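Local coordinates for centrosomal protein of 104 kDa (Homo sapiens, PDB 5LPH), which is required for ciliogenesis and for the structural integrity of the ciliary tip, and is represented here by its tubulin-binding, HEAT-repeat TOG domain, at residues Ala189-Val193 and His194-Ser198; Arg140-Pro143 and Val144-Arg148; Phe95-Arg98 and Arg99-Asp103; Ser215-Ile219 and Asp220-Lys224; Glu30-Glu34 and Lys35-Glu39. One frame throughout, in Å; residues are numbered along the deposited sequence.

Contact 1 (Ala189-Val193 and His194-Ser198); sequences ANSSV and HLAMS
With chi1 at 86°, S192 holds OG between its own N and carbonyl carbon, directed at the amide of L195. OG accepts from L195 N at 3.1 Å, with an N-H...O angle of 165°, and the helical turn sets L195 CB 3.4 Å from the same S192 OG. The carbonyl of the serine then takes the next turn: A196 N donates to S192 O at 3.2 Å, and the methyl of A196 stands near that oxygen, A196 CB to S192 O 3.5 Å. One residue on, M197 N reaches V193 O at 3.2 Å. The selenomethionine, bent at chi2 and chi3, folds M197 CE back to V193 CG1 at 4.2 Å, while its side chain also packs on V237 and T240 of helix 235-252. S191 takes its polar partners outside the turn, OG bonding K188 O and H232 NE2. Were S192 an alanine, the amide of L195 would probably lose its acceptor and the start of the helix become less well defined. Hydroxyl to the third amide onward, carbonyl to the fourth: this is a serine N-cap, here opening helix 193-210 of the TOG domain.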
loop_
_atom_site.group_PDB
_atom_site.type_symbol
_atom_site.label_atom_id
_atom_site.label_comp_id
_atom_site.label_asym_id
_atom_site.label_seq_id
_atom_site.Cartn_x
_atom_site.Cartn_y
_atom_site.Cartn_z
ATOM N N ALA A 189 15.161 -7.857 -7.421
ATOM C CA ALA A 189 16.589 -7.612 -7.663
ATOM C C ALA A 189 16.842 -6.230 -8.264
ATOM O O ALA A 189 17.670 -5.471 -7.761
ATOM C CB ALA A 189 17.162 -8.689 -8.576
ATOM N N ASN A 190 16.094 -5.908 -9.316
ATOM C CA ASN A 190 16.206 -4.615 -10.013
ATOM C C ASN A 190 15.384 -3.467 -9.382
ATOM O O ASN A 190 15.175 -2.438 -10.032
ATOM C CB ASN A 190 15.815 -4.786 -11.493
ATOM C CG ASN A 190 14.336 -5.099 -11.682
ATOM O OD1 ASN A 190 13.723 -5.773 -10.851
ATOM N ND2 ASN A 190 13.760 -4.619 -12.779
ATOM N N SER A 191 14.931 -3.631 -8.135
ATOM C CA SER A 191 14.120 -2.612 -7.463
ATOM C C SER A 191 14.948 -1.369 -7.173
ATOM O O SER A 191 16.163 -1.464 -6.923
ATOM C CB SER A 191 13.522 -3.148 -6.156
ATOM O OG SER A 191 14.524 -3.442 -5.197
ATOM N N SER A 192 14.281 -0.214 -7.225
ATOM C CA SER A 192 14.944 1.071 -7.001
ATOM C C SER A 192 15.302 1.227 -5.526
ATOM O O SER A 192 14.741 0.551 -4.644
ATOM C CB SER A 192 14.084 2.254 -7.490
ATOM O OG SER A 192 13.174 2.667 -6.489
ATOM N N VAL A 193 16.228 2.145 -5.282
ATOM C CA VAL A 193 16.700 2.470 -3.934
ATOM C C VAL A 193 15.551 3.038 -3.084
ATOM O O VAL A 193 15.381 2.646 -1.928
ATOM C CB VAL A 193 17.879 3.475 -3.974
ATOM C CG1 VAL A 193 18.315 3.875 -2.571
ATOM C CG2 VAL A 193 19.070 2.888 -4.720
ATOM N N HIS A 194 14.749 3.930 -3.673
ATOM C CA HIS A 194 13.623 4.563 -2.972
ATOM C C HIS A 194 12.509 3.583 -2.614
ATOM O O HIS A 194 11.972 3.631 -1.512
ATOM C CB HIS A 194 13.027 5.708 -3.810
ATOM C CG HIS A 194 13.954 6.867 -4.007
ATOM N ND1 HIS A 194 14.663 7.441 -2.972
ATOM C CD2 HIS A 194 14.269 7.576 -5.118
ATOM C CE1 HIS A 194 15.386 8.442 -3.440
ATOM N NE2 HIS A 194 15.164 8.547 -4.738
ATOM N N LEU A 195 12.162 2.710 -3.556
ATOM C CA LEU A 195 11.094 1.723 -3.365
ATOM C C LEU A 195 11.420 0.756 -2.229
ATOM O O LEU A 195 10.593 0.518 -1.349
ATOM C CB LEU A 195 10.865 0.943 -4.663
ATOM C CG LEU A 195 9.659 0.002 -4.725
ATOM C CD1 LEU A 195 8.355 0.782 -4.726
ATOM C CD2 LEU A 195 9.751 -0.877 -5.964
ATOM N N ALA A 196 12.638 0.217 -2.259
ATOM C CA ALA A 196 13.120 -0.711 -1.229
ATOM C C ALA A 196 13.158 -0.085 0.172
ATOM O O ALA A 196 12.699 -0.707 1.139
ATOM C CB ALA A 196 14.496 -1.239 -1.608
HETATM N N MSE A 197 13.695 1.136 0.266
HETATM C CA MSE A 197 13.807 1.870 1.557
HETATM C C MSE A 197 12.444 2.193 2.113
HETATM O O MSE A 197 12.235 2.072 3.321
HETATM C CB MSE A 197 14.702 3.132 1.497
HETATM C CG MSE A 197 15.737 3.283 2.636
HETATM SE SE MSE A 197 16.850 1.665 2.859
HETATM C CE MSE A 197 17.728 1.902 1.109
ATOM N N SER A 198 11.498 2.564 1.245
ATOM C CA SER A 198 10.129 2.871 1.675
ATOM C C SER A 198 9.399 1.641 2.211
ATOM O O SER A 198 8.725 1.727 3.230
ATOM C CB SER A 198 9.312 3.498 0.540
ATOM O OG SER A 198 9.760 4.813 0.234
#

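Contact 2 (Arg140-Pro143 and Val144-Arg148); sequences RTIP and VLLTR
V144 sits against the turn before it, and its side chain can be followed outward from the backbone. CB lies 3.7 Å from T141 O, beside that oxygen. From there the two methyls part: CG1 is anti to the backbone N (chi1 -178°), whereas CG2 runs beside the N and back along the helix, coming 3.9 Å from R140 O. R98 of helix 83-100 donates to that same carbonyl through NH1, so the methyl lies next to a polar link between two helices. I101 and K102 also pack on V144.

The backbone bonds of this turn flank the valine. L145 N meets T141 O at 2.9 Å, and L146 N meets I142 O at 2.8 Å; T147 N to P143 O, at 3.3 Å, is weak. P143 has no N-H to give to the preceding turn, and helix 131-147 is kinked there. On the flank carrying I142 and L146, CD1 of the isoleucine only just reaches CG of the leucine (4.5 Å), and both side chains pack on I164 of helix 154-169 and Y182 of helix 178-183.

The chemistry is thus mostly backbone polar and side-chain apolar. In this part of the first HEAT repeat the amide-carbonyl bonds resume at L145, R140 O being taken by R98 NH1 instead, while the aliphatic groups pack outward, L145 on F109 and L113 of helix 106-126.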
loop_
_atom_site.group_PDB
_atom_site.type_symbol
_atom_site.label_atom_id
_atom_site.label_comp_id
_atom_site.label_asym_id
_atom_site.label_seq_id
_atom_site.Cartn_x
_atom_site.Cartn_y
_atom_site.Cartn_z
ATOM N N ARG A 140 -7.122 -3.385 -4.716
ATOM C CA ARG A 140 -6.974 -2.662 -5.985
ATOM C C ARG A 140 -6.121 -1.400 -5.902
ATOM O O ARG A 140 -5.634 -0.952 -6.937
ATOM C CB ARG A 140 -8.350 -2.298 -6.558
ATOM C CG ARG A 140 -9.248 -3.482 -6.900
ATOM C CD ARG A 140 -8.628 -4.409 -7.931
ATOM N NE ARG A 140 -8.436 -3.767 -9.231
ATOM C CZ ARG A 140 -7.648 -4.224 -10.208
ATOM N NH1 ARG A 140 -6.920 -5.331 -10.056
ATOM N NH2 ARG A 140 -7.577 -3.560 -11.355
ATOM N N THR A 141 -5.947 -0.830 -4.703
ATOM C CA THR A 141 -5.248 0.452 -4.531
ATOM C C THR A 141 -3.885 0.369 -3.855
ATOM O O THR A 141 -2.978 1.100 -4.252
ATOM C CB THR A 141 -6.105 1.467 -3.754
ATOM O OG1 THR A 141 -6.402 0.961 -2.449
ATOM C CG2 THR A 141 -7.393 1.754 -4.502
ATOM N N ILE A 142 -3.726 -0.497 -2.850
ATOM C CA ILE A 142 -2.473 -0.515 -2.072
ATOM C C ILE A 142 -1.225 -0.843 -2.912
ATOM O O ILE A 142 -0.205 -0.176 -2.748
ATOM C CB ILE A 142 -2.546 -1.386 -0.763
ATOM C CG1 ILE A 142 -1.266 -1.292 0.077
ATOM C CG2 ILE A 142 -2.673 -2.880 -1.008
ATOM C CD1 ILE A 142 -0.901 0.089 0.530
ATOM N N PRO A 143 -1.303 -1.836 -3.830
ATOM C CA PRO A 143 -0.113 -2.118 -4.650
ATOM C C PRO A 143 0.315 -0.947 -5.547
ATOM O O PRO A 143 1.509 -0.723 -5.744
ATOM C CB PRO A 143 -0.545 -3.322 -5.506
ATOM C CG PRO A 143 -1.734 -3.891 -4.813
ATOM C CD PRO A 143 -2.428 -2.699 -4.233
ATOM N N VAL A 144 -0.660 -0.206 -6.062
ATOM C CA VAL A 144 -0.387 0.951 -6.908
ATOM C C VAL A 144 0.167 2.093 -6.051
ATOM O O VAL A 144 1.056 2.832 -6.478
ATOM C CB VAL A 144 -1.653 1.413 -7.659
ATOM C CG1 VAL A 144 -1.338 2.592 -8.562
ATOM C CG2 VAL A 144 -2.220 0.266 -8.488
ATOM N N LEU A 145 -0.361 2.222 -4.840
ATOM C CA LEU A 145 0.121 3.214 -3.891
ATOM C C LEU A 145 1.554 2.928 -3.424
ATOM O O LEU A 145 2.330 3.863 -3.219
ATOM C CB LEU A 145 -0.837 3.299 -2.704
ATOM C CG LEU A 145 -0.878 4.576 -1.870
ATOM C CD1 LEU A 145 -0.919 5.856 -2.695
ATOM C CD2 LEU A 145 -2.092 4.520 -0.968
ATOM N N LEU A 146 1.905 1.646 -3.284
ATOM C CA LEU A 146 3.287 1.247 -2.960
ATOM C C LEU A 146 4.290 1.615 -4.051
ATOM O O LEU A 146 5.425 1.948 -3.732
ATOM C CB LEU A 146 3.408 -0.255 -2.662
ATOM C CG LEU A 146 3.103 -0.724 -1.237
ATOM C CD1 LEU A 146 3.056 -2.248 -1.225
ATOM C CD2 LEU A 146 4.127 -0.207 -0.231
ATOM N N THR A 147 3.886 1.538 -5.319
ATOM C CA THR A 147 4.733 2.020 -6.423
ATOM C C THR A 147 5.058 3.518 -6.294
ATOM O O THR A 147 6.182 3.920 -6.586
ATOM C CB THR A 147 4.138 1.752 -7.823
ATOM O OG1 THR A 147 2.818 2.289 -7.895
ATOM C CG2 THR A 147 4.110 0.262 -8.125
ATOM N N ARG A 148 4.099 4.323 -5.824
ATOM C CA ARG A 148 4.340 5.753 -5.571
ATOM C C ARG A 148 5.286 6.054 -4.395
ATOM O O ARG A 148 5.767 7.185 -4.281
ATOM C CB ARG A 148 3.026 6.533 -5.362
ATOM C CG ARG A 148 2.016 6.525 -6.513
ATOM C CD ARG A 148 2.594 6.810 -7.895
ATOM N NE ARG A 148 3.257 8.114 -8.028
ATOM C CZ ARG A 148 2.662 9.286 -8.282
ATOM N NH1 ARG A 148 1.342 9.395 -8.415
ATOM N NH2 ARG A 148 3.405 10.381 -8.396
#

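Contact 3 (Phe95-Arg98 and Arg99-Asp103); sequences FLVR and RAIKD
V97 and I101 meet toward the C-terminal end of helix 83-100, where L96 O accepts from A100 N at 3.0 Å and V97 O from I101 N at 2.9 Å, and a type I beta turn runs from A100 to D103. The turn belongs to the alpha-helical TOG array.

The apolar contact is an i to i+4 pair. V97 carries CG1 anti to its backbone N (chi1 162°), while I101 brings CG1 to 3.3 Å from V97 O. The I101 CD1 methyl continues to V97 CG1 at 3.8 Å, the two side chains meeting at a slant. I101 then packs on L145 of helix 131-147 and S112 of helix 106-126, and V97 on L115 of helix 106-126, placing the pair between helices.

R98 and R99 leave the turn in different directions. The chain of R98 is extended from CG to NE and reaches toward helix 131-147. R99, with CG between its N and carbonyl carbon (chi1 70°), lays R99 CG 3.3 Å from L96 O; its guanidinium makes a cation-pi contact with Y56.

K102 bends at chi3 and runs back along the chain. K102 NZ stays 5.1 Å from R98 NE, like charges without contact, and what touches the turn is the methylene next to the amine: K102 CE lies 3.7 Å from R98 O.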
loop_
_atom_site.group_PDB
_atom_site.type_symbol
_atom_site.label_atom_id
_atom_site.label_comp_id
_atom_site.label_asym_id
_atom_site.label_seq_id
_atom_site.Cartn_x
_atom_site.Cartn_y
_atom_site.Cartn_z
ATOM N N PHE A 95 -12.042 1.884 -9.505
ATOM C CA PHE A 95 -11.363 1.836 -10.810
ATOM C C PHE A 95 -10.716 3.190 -11.168
ATOM O O PHE A 95 -9.576 3.228 -11.634
ATOM C CB PHE A 95 -12.332 1.361 -11.913
ATOM C CG PHE A 95 -11.779 1.480 -13.310
ATOM C CD1 PHE A 95 -11.986 2.635 -14.058
ATOM C CD2 PHE A 95 -11.062 0.439 -13.882
ATOM C CE1 PHE A 95 -11.475 2.755 -15.341
ATOM C CE2 PHE A 95 -10.551 0.550 -15.170
ATOM C CZ PHE A 95 -10.758 1.712 -15.899
ATOM N N LEU A 96 -11.443 4.284 -10.949
ATOM C CA LEU A 96 -10.918 5.632 -11.204
ATOM C C LEU A 96 -9.866 6.077 -10.179
ATOM O O LEU A 96 -8.881 6.706 -10.557
ATOM C CB LEU A 96 -12.051 6.661 -11.292
ATOM C CG LEU A 96 -12.975 6.559 -12.511
ATOM C CD1 LEU A 96 -14.035 7.638 -12.430
ATOM C CD2 LEU A 96 -12.218 6.676 -13.828
ATOM N N VAL A 97 -10.071 5.748 -8.902
ATOM C CA VAL A 97 -9.070 6.015 -7.856
ATOM C C VAL A 97 -7.735 5.356 -8.193
ATOM O O VAL A 97 -6.685 5.989 -8.110
ATOM C CB VAL A 97 -9.568 5.556 -6.464
ATOM C CG1 VAL A 97 -8.428 5.396 -5.456
ATOM C CG2 VAL A 97 -10.598 6.544 -5.940
ATOM N N ARG A 98 -7.793 4.096 -8.604
ATOM C CA ARG A 98 -6.600 3.326 -8.965
ATOM C C ARG A 98 -5.729 4.010 -10.030
ATOM O O ARG A 98 -4.508 4.009 -9.927
ATOM C CB ARG A 98 -7.020 1.930 -9.439
ATOM C CG ARG A 98 -5.889 0.967 -9.743
ATOM C CD ARG A 98 -6.444 -0.350 -10.249
ATOM N NE ARG A 98 -5.429 -1.137 -10.950
ATOM C CZ ARG A 98 -4.593 -2.008 -10.384
ATOM N NH1 ARG A 98 -4.611 -2.237 -9.068
ATOM N NH2 ARG A 98 -3.724 -2.668 -11.144
ATOM N N ARG A 99 -6.355 4.571 -11.056
ATOM C CA ARG A 99 -5.603 5.253 -12.114
ATOM C C ARG A 99 -5.110 6.638 -11.646
ATOM O O ARG A 99 -3.963 7.008 -11.908
ATOM C CB ARG A 99 -6.385 5.241 -13.430
ATOM C CG ARG A 99 -7.625 6.097 -13.531
ATOM C CD ARG A 99 -8.139 6.133 -14.962
ATOM N NE ARG A 99 -7.474 7.148 -15.796
ATOM C CZ ARG A 99 -6.548 6.926 -16.740
ATOM N NH1 ARG A 99 -6.112 5.702 -17.042
ATOM N NH2 ARG A 99 -6.052 7.966 -17.411
ATOM N N ALA A 100 -5.933 7.339 -10.868
ATOM C CA ALA A 100 -5.565 8.646 -10.314
ATOM C C ALA A 100 -4.442 8.610 -9.263
ATOM O O ALA A 100 -3.772 9.624 -9.055
ATOM C CB ALA A 100 -6.787 9.340 -9.739
ATOM N N ILE A 101 -4.228 7.463 -8.615
ATOM C CA ILE A 101 -3.059 7.276 -7.745
ATOM C C ILE A 101 -1.741 7.382 -8.532
ATOM O O ILE A 101 -0.722 7.779 -7.968
ATOM C CB ILE A 101 -3.150 5.954 -6.936
ATOM C CG1 ILE A 101 -4.226 6.089 -5.850
ATOM C CG2 ILE A 101 -1.829 5.613 -6.261
ATOM C CD1 ILE A 101 -4.703 4.771 -5.269
ATOM N N LYS A 102 -1.764 7.047 -9.822
ATOM C CA LYS A 102 -0.600 7.231 -10.704
ATOM C C LYS A 102 -0.517 8.619 -11.382
ATOM O O LYS A 102 0.266 8.787 -12.315
ATOM C CB LYS A 102 -0.570 6.126 -11.779
ATOM C CG LYS A 102 -0.122 4.762 -11.273
ATOM C CD LYS A 102 -0.358 3.658 -12.302
ATOM C CE LYS A 102 -1.812 3.193 -12.308
ATOM N NZ LYS A 102 -2.050 2.000 -13.171
ATOM N N ASP A 103 -1.285 9.613 -10.929
ATOM C CA ASP A 103 -1.358 10.889 -11.658
ATOM C C ASP A 103 -0.047 11.675 -11.592
ATOM O O ASP A 103 0.660 11.633 -10.590
ATOM C CB ASP A 103 -2.510 11.779 -11.168
ATOM C CG ASP A 103 -2.987 12.751 -12.240
ATOM O OD1 ASP A 103 -3.831 12.339 -13.069
ATOM O OD2 ASP A 103 -2.518 13.914 -12.269
#

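Contact 4 (Ser215-Ile219 and Asp220-Lys224); sequences SGFTI and DNVMK
D220 comes first on the helical side, with D220 CB 3.6 Å from T218 OG1; its carboxylate turns to another partner, OD1 bonding Y259 OH.

N221 follows and carries most of the contact. Its backbone N donates to T218 OG1 at 3.0 Å, almost straight at 178°. The side chain, with CG between the backbone N and carbonyl carbon (chi1 62°), folds back over the helix start and crosses T218 at about a right angle. N221 OD1 accepts from T218 N at 2.9 Å, the donor standing 36° above the plane of the side-chain carbonyl; N221 ND2 donates a hydrogen bond to G216 O at 3.1 Å, close to the plane of both groups. A leucine here would probably leave T218 N and G216 O without these mates and free the loop to shift against the helix.

V222 N donates to T218 O, and V222 CG2 lies 4.0 Å from F217 CD1, the phenylalanine going on to pack against L203, L206 and L207 of helix 193-210. In M223, a selenomethionine, the backbone N donates to I219 O and the side chain runs alongside I219, M223 CG to I219 CG2 4.1 Å.

T218 and N221 thus exchange bonds reciprocally as a capping box, and the amide extends it to G216. Loop carbonyl, loop amide and helix amide at the start of helix 219-229, in the second HEAT repeat, are each paired through these side chains.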
loop_
_atom_site.group_PDB
_atom_site.type_symbol
_atom_site.label_atom_id
_atom_site.label_comp_id
_atom_site.label_asym_id
_atom_site.label_seq_id
_atom_site.Cartn_x
_atom_site.Cartn_y
_atom_site.Cartn_z
ATOM N N SER A 215 -2.243 -9.504 13.438
ATOM C CA SER A 215 -1.941 -8.458 12.460
ATOM C C SER A 215 -1.840 -8.935 11.008
ATOM O O SER A 215 -2.277 -8.230 10.099
ATOM C CB SER A 215 -0.617 -7.791 12.825
ATOM O OG SER A 215 0.465 -8.691 12.646
ATOM N N GLY A 216 -1.236 -10.108 10.797
ATOM C CA GLY A 216 -0.850 -10.572 9.461
ATOM C C GLY A 216 0.653 -10.716 9.327
ATOM O O GLY A 216 1.126 -11.451 8.467
ATOM N N PHE A 217 1.406 -9.996 10.160
ATOM C CA PHE A 217 2.835 -10.254 10.336
ATOM C C PHE A 217 3.041 -11.499 11.195
ATOM O O PHE A 217 2.376 -11.678 12.225
ATOM C CB PHE A 217 3.536 -9.097 11.051
ATOM C CG PHE A 217 3.604 -7.834 10.254
ATOM C CD1 PHE A 217 4.237 -7.807 9.016
ATOM C CD2 PHE A 217 3.075 -6.652 10.763
ATOM C CE1 PHE A 217 4.316 -6.635 8.288
ATOM C CE2 PHE A 217 3.153 -5.475 10.039
ATOM C CZ PHE A 217 3.774 -5.468 8.800
ATOM N N THR A 218 3.997 -12.326 10.780
ATOM C CA THR A 218 4.415 -13.506 11.534
ATOM C C THR A 218 5.950 -13.529 11.573
ATOM O O THR A 218 6.610 -12.994 10.685
ATOM C CB THR A 218 3.873 -14.805 10.888
ATOM O OG1 THR A 218 4.467 -14.993 9.598
ATOM C CG2 THR A 218 2.348 -14.758 10.733
ATOM N N ILE A 219 6.525 -14.131 12.609
ATOM C CA ILE A 219 7.970 -14.378 12.666
ATOM C C ILE A 219 8.400 -15.003 11.330
ATOM O O ILE A 219 9.425 -14.628 10.783
ATOM C CB ILE A 219 8.340 -15.300 13.855
ATOM C CG1 ILE A 219 8.165 -14.573 15.204
ATOM C CG2 ILE A 219 9.785 -15.768 13.745
ATOM C CD1 ILE A 219 7.999 -15.506 16.390
ATOM N N ASP A 220 7.587 -15.922 10.801
ATOM C CA ASP A 220 7.877 -16.602 9.535
ATOM C C ASP A 220 8.048 -15.650 8.339
ATOM O O ASP A 220 9.123 -15.611 7.749
ATOM C CB ASP A 220 6.816 -17.677 9.231
ATOM C CG ASP A 220 7.235 -18.611 8.110
ATOM O OD1 ASP A 220 8.279 -19.272 8.242
ATOM O OD2 ASP A 220 6.523 -18.690 7.093
ATOM N N ASN A 221 7.017 -14.876 7.999
ATOM C CA ASN A 221 7.097 -13.971 6.822
ATOM C C ASN A 221 8.028 -12.755 7.008
ATOM O O ASN A 221 8.682 -12.323 6.058
ATOM C CB ASN A 221 5.705 -13.575 6.273
ATOM C CG ASN A 221 4.844 -12.810 7.269
ATOM O OD1 ASN A 221 5.339 -12.144 8.177
ATOM N ND2 ASN A 221 3.533 -12.908 7.095
ATOM N N VAL A 222 8.129 -12.240 8.230
ATOM C CA VAL A 222 9.066 -11.138 8.534
ATOM C C VAL A 222 10.539 -11.553 8.349
ATOM O O VAL A 222 11.324 -10.841 7.715
ATOM C CB VAL A 222 8.833 -10.589 9.968
ATOM C CG1 VAL A 222 9.947 -9.646 10.407
ATOM C CG2 VAL A 222 7.477 -9.897 10.079
HETATM N N MSE A 223 10.911 -12.698 8.920
HETATM C CA MSE A 223 12.304 -13.192 8.856
HETATM C C MSE A 223 12.659 -13.649 7.470
HETATM O O MSE A 223 13.762 -13.384 6.991
HETATM C CB MSE A 223 12.518 -14.343 9.847
HETATM C CG MSE A 223 12.441 -13.892 11.309
HETATM SE SE MSE A 223 13.863 -12.615 11.800
HETATM C CE MSE A 223 15.406 -13.480 10.933
ATOM N N LYS A 224 11.729 -14.351 6.824
ATOM C CA LYS A 224 11.848 -14.745 5.411
ATOM C C LYS A 224 12.189 -13.527 4.544
ATOM O O LYS A 224 13.102 -13.594 3.732
ATOM C CB LYS A 224 10.537 -15.414 4.962
ATOM C CG LYS A 224 10.339 -15.825 3.501
ATOM C CD LYS A 224 11.550 -16.152 2.664
ATOM C CE LYS A 224 11.149 -16.777 1.331
ATOM N NZ LYS A 224 12.227 -16.660 0.312
#

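Contact 5 (Glu30-Glu34 and Lys35-Glu39); sequences EPLTE and KALRE
L32 lays its CD1 methyl against CD1 of L37 at 3.8 Å, the two side chains crossing at about a right angle, and sets L32 CD2 4.2 Å from A36 CB. I44 touches both leucines, and Y56 covers L32 and A36, so this small apolar patch faces helices 41-47 and 49-56.

T33 is the N-cap of helix 34-39. Its chi1 of 58° aims T33 OG1 at A36 N, which donates at 3.2 Å, and L37 N bonds T33 O at 3.0 Å.

On the outer flank E34, bent at chi2, swings its carboxylate forward to R38. E34 OE2 alone takes both bonds of this salt bridge: R38 NE at 2.8 Å, nearly in line with the C-O bond, and R38 NH2 at 2.9 Å on the syn lone pair. The oxygen lies only 3° out of the guanidinium plane, although the two planar groups are turned 33° apart. Gripping one oxygen with two N-H groups probably restrains the guanidinium from turning, and the paired charges lie on the exposed side of a one-and-a-half-turn helix.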
loop_
_atom_site.group_PDB
_atom_site.type_symbol
_atom_site.label_atom_id
_atom_site.label_comp_id
_atom_site.label_asym_id
_atom_site.label_seq_id
_atom_site.Cartn_x
_atom_site.Cartn_y
_atom_site.Cartn_z
ATOM N N GLU A 30 -11.391 16.197 -23.885
ATOM C CA GLU A 30 -11.235 15.485 -25.161
ATOM C C GLU A 30 -11.904 14.103 -25.070
ATOM O O GLU A 30 -12.171 13.626 -23.964
ATOM C CB GLU A 30 -9.756 15.400 -25.593
ATOM C CG GLU A 30 -8.842 14.528 -24.737
ATOM C CD GLU A 30 -8.051 15.301 -23.696
ATOM O OE1 GLU A 30 -8.413 16.451 -23.352
ATOM O OE2 GLU A 30 -7.050 14.739 -23.205
ATOM N N PRO A 31 -12.198 13.465 -26.224
ATOM C CA PRO A 31 -12.882 12.184 -26.116
ATOM C C PRO A 31 -11.949 11.078 -25.631
ATOM O O PRO A 31 -10.718 11.192 -25.734
ATOM C CB PRO A 31 -13.343 11.915 -27.550
ATOM C CG PRO A 31 -12.312 12.567 -28.393
ATOM C CD PRO A 31 -11.819 13.761 -27.620
ATOM N N LEU A 32 -12.551 10.027 -25.094
ATOM C CA LEU A 32 -11.822 8.835 -24.683
ATOM C C LEU A 32 -11.250 8.141 -25.917
ATOM O O LEU A 32 -11.915 8.069 -26.952
ATOM C CB LEU A 32 -12.752 7.880 -23.923
ATOM C CG LEU A 32 -13.261 8.405 -22.575
ATOM C CD1 LEU A 32 -14.521 7.676 -22.133
ATOM C CD2 LEU A 32 -12.177 8.300 -21.512
ATOM N N THR A 33 -10.024 7.638 -25.804
ATOM C CA THR A 33 -9.421 6.831 -26.865
ATOM C C THR A 33 -10.135 5.487 -26.940
ATOM O O THR A 33 -10.872 5.125 -26.020
ATOM C CB THR A 33 -7.925 6.564 -26.607
ATOM O OG1 THR A 33 -7.768 5.897 -25.346
ATOM C CG2 THR A 33 -7.126 7.870 -26.606
ATOM N N GLU A 34 -9.914 4.752 -28.027
ATOM C CA GLU A 34 -10.513 3.422 -28.191
ATOM C C GLU A 34 -10.068 2.463 -27.076
ATOM O O GLU A 34 -10.886 1.712 -26.546
ATOM C CB GLU A 34 -10.189 2.839 -29.574
ATOM C CG GLU A 34 -10.952 1.566 -29.934
ATOM C CD GLU A 34 -12.467 1.715 -29.842
ATOM O OE1 GLU A 34 -13.001 2.768 -30.266
ATOM O OE2 GLU A 34 -13.131 0.781 -29.334
ATOM N N LYS A 35 -8.783 2.518 -26.717
ATOM C CA LYS A 35 -8.224 1.717 -25.619
ATOM C C LYS A 35 -8.867 2.027 -24.265
ATOM O O LYS A 35 -9.224 1.109 -23.518
ATOM C CB LYS A 35 -6.705 1.930 -25.530
ATOM C CG LYS A 35 -6.026 1.210 -24.371
ATOM C CD LYS A 35 -4.542 0.965 -24.666
ATOM C CE LYS A 35 -4.333 -0.350 -25.372
ATOM N NZ LYS A 35 -2.912 -0.614 -25.726
ATOM N N ALA A 36 -8.996 3.317 -23.958
ATOM C CA ALA A 36 -9.614 3.776 -22.704
ATOM C C ALA A 36 -11.090 3.391 -22.601
ATOM O O ALA A 36 -11.595 3.082 -21.520
ATOM C CB ALA A 36 -9.465 5.280 -22.575
ATOM N N LEU A 37 -11.766 3.424 -23.744
ATOM C CA LEU A 37 -13.181 3.087 -23.856
ATOM C C LEU A 37 -13.452 1.642 -23.432
ATOM O O LEU A 37 -14.389 1.382 -22.673
ATOM C CB LEU A 37 -13.640 3.308 -25.306
ATOM C CG LEU A 37 -15.005 3.895 -25.645
ATOM C CD1 LEU A 37 -15.429 5.002 -24.689
ATOM C CD2 LEU A 37 -14.940 4.404 -27.079
ATOM N N ARG A 38 -12.620 0.716 -23.907
ATOM C CA ARG A 38 -12.759 -0.711 -23.560
ATOM C C ARG A 38 -12.325 -0.986 -22.119
ATOM O O ARG A 38 -12.969 -1.760 -21.401
ATOM C CB ARG A 38 -11.967 -1.596 -24.537
ATOM C CG ARG A 38 -12.318 -1.402 -26.016
ATOM C CD ARG A 38 -13.764 -1.763 -26.371
ATOM N NE ARG A 38 -14.266 -0.995 -27.515
ATOM C CZ ARG A 38 -15.515 -1.051 -27.992
ATOM N NH1 ARG A 38 -16.433 -1.855 -27.447
ATOM N NH2 ARG A 38 -15.851 -0.293 -29.037
ATOM N N GLU A 39 -11.247 -0.322 -21.714
ATOM C CA GLU A 39 -10.717 -0.368 -20.348
ATOM C C GLU A 39 -11.744 0.114 -19.311
ATOM O O GLU A 39 -11.979 -0.560 -18.303
ATOM C CB GLU A 39 -9.453 0.503 -20.290
ATOM C CG GLU A 39 -8.601 0.407 -19.039
ATOM C CD GLU A 39 -7.410 1.357 -19.104
ATOM O OE1 GLU A 39 -6.265 0.868 -19.168
ATOM O OE2 GLU A 39 -7.616 2.590 -19.124
#

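From the N terminus, contact 5 starts helix 34-39, contact 3 lies at the C-terminal part of helix 83-100, contact 2 late in helix 131-147, and contacts 1 and 4 start helices 193-210 and 219-229. Each is a local turn closing no long loop; none nest or cross. Contacts 5 and 3 join helices 34-39 and 83-100, F95 CZ lying 3.5 Å from E39 O. Contacts 3 and 2 join helix 83-100 and the loop after it to helix 131-147, R148 NH1 meeting I101 O at 2.7 Å. Contacts 2 and 1 join helices 131-147 and 193-210, L195 CD1 packing 3.3 Å from L146 O of contact 2. Contact 4, its centre about 42 Å from contact 5's, touches none.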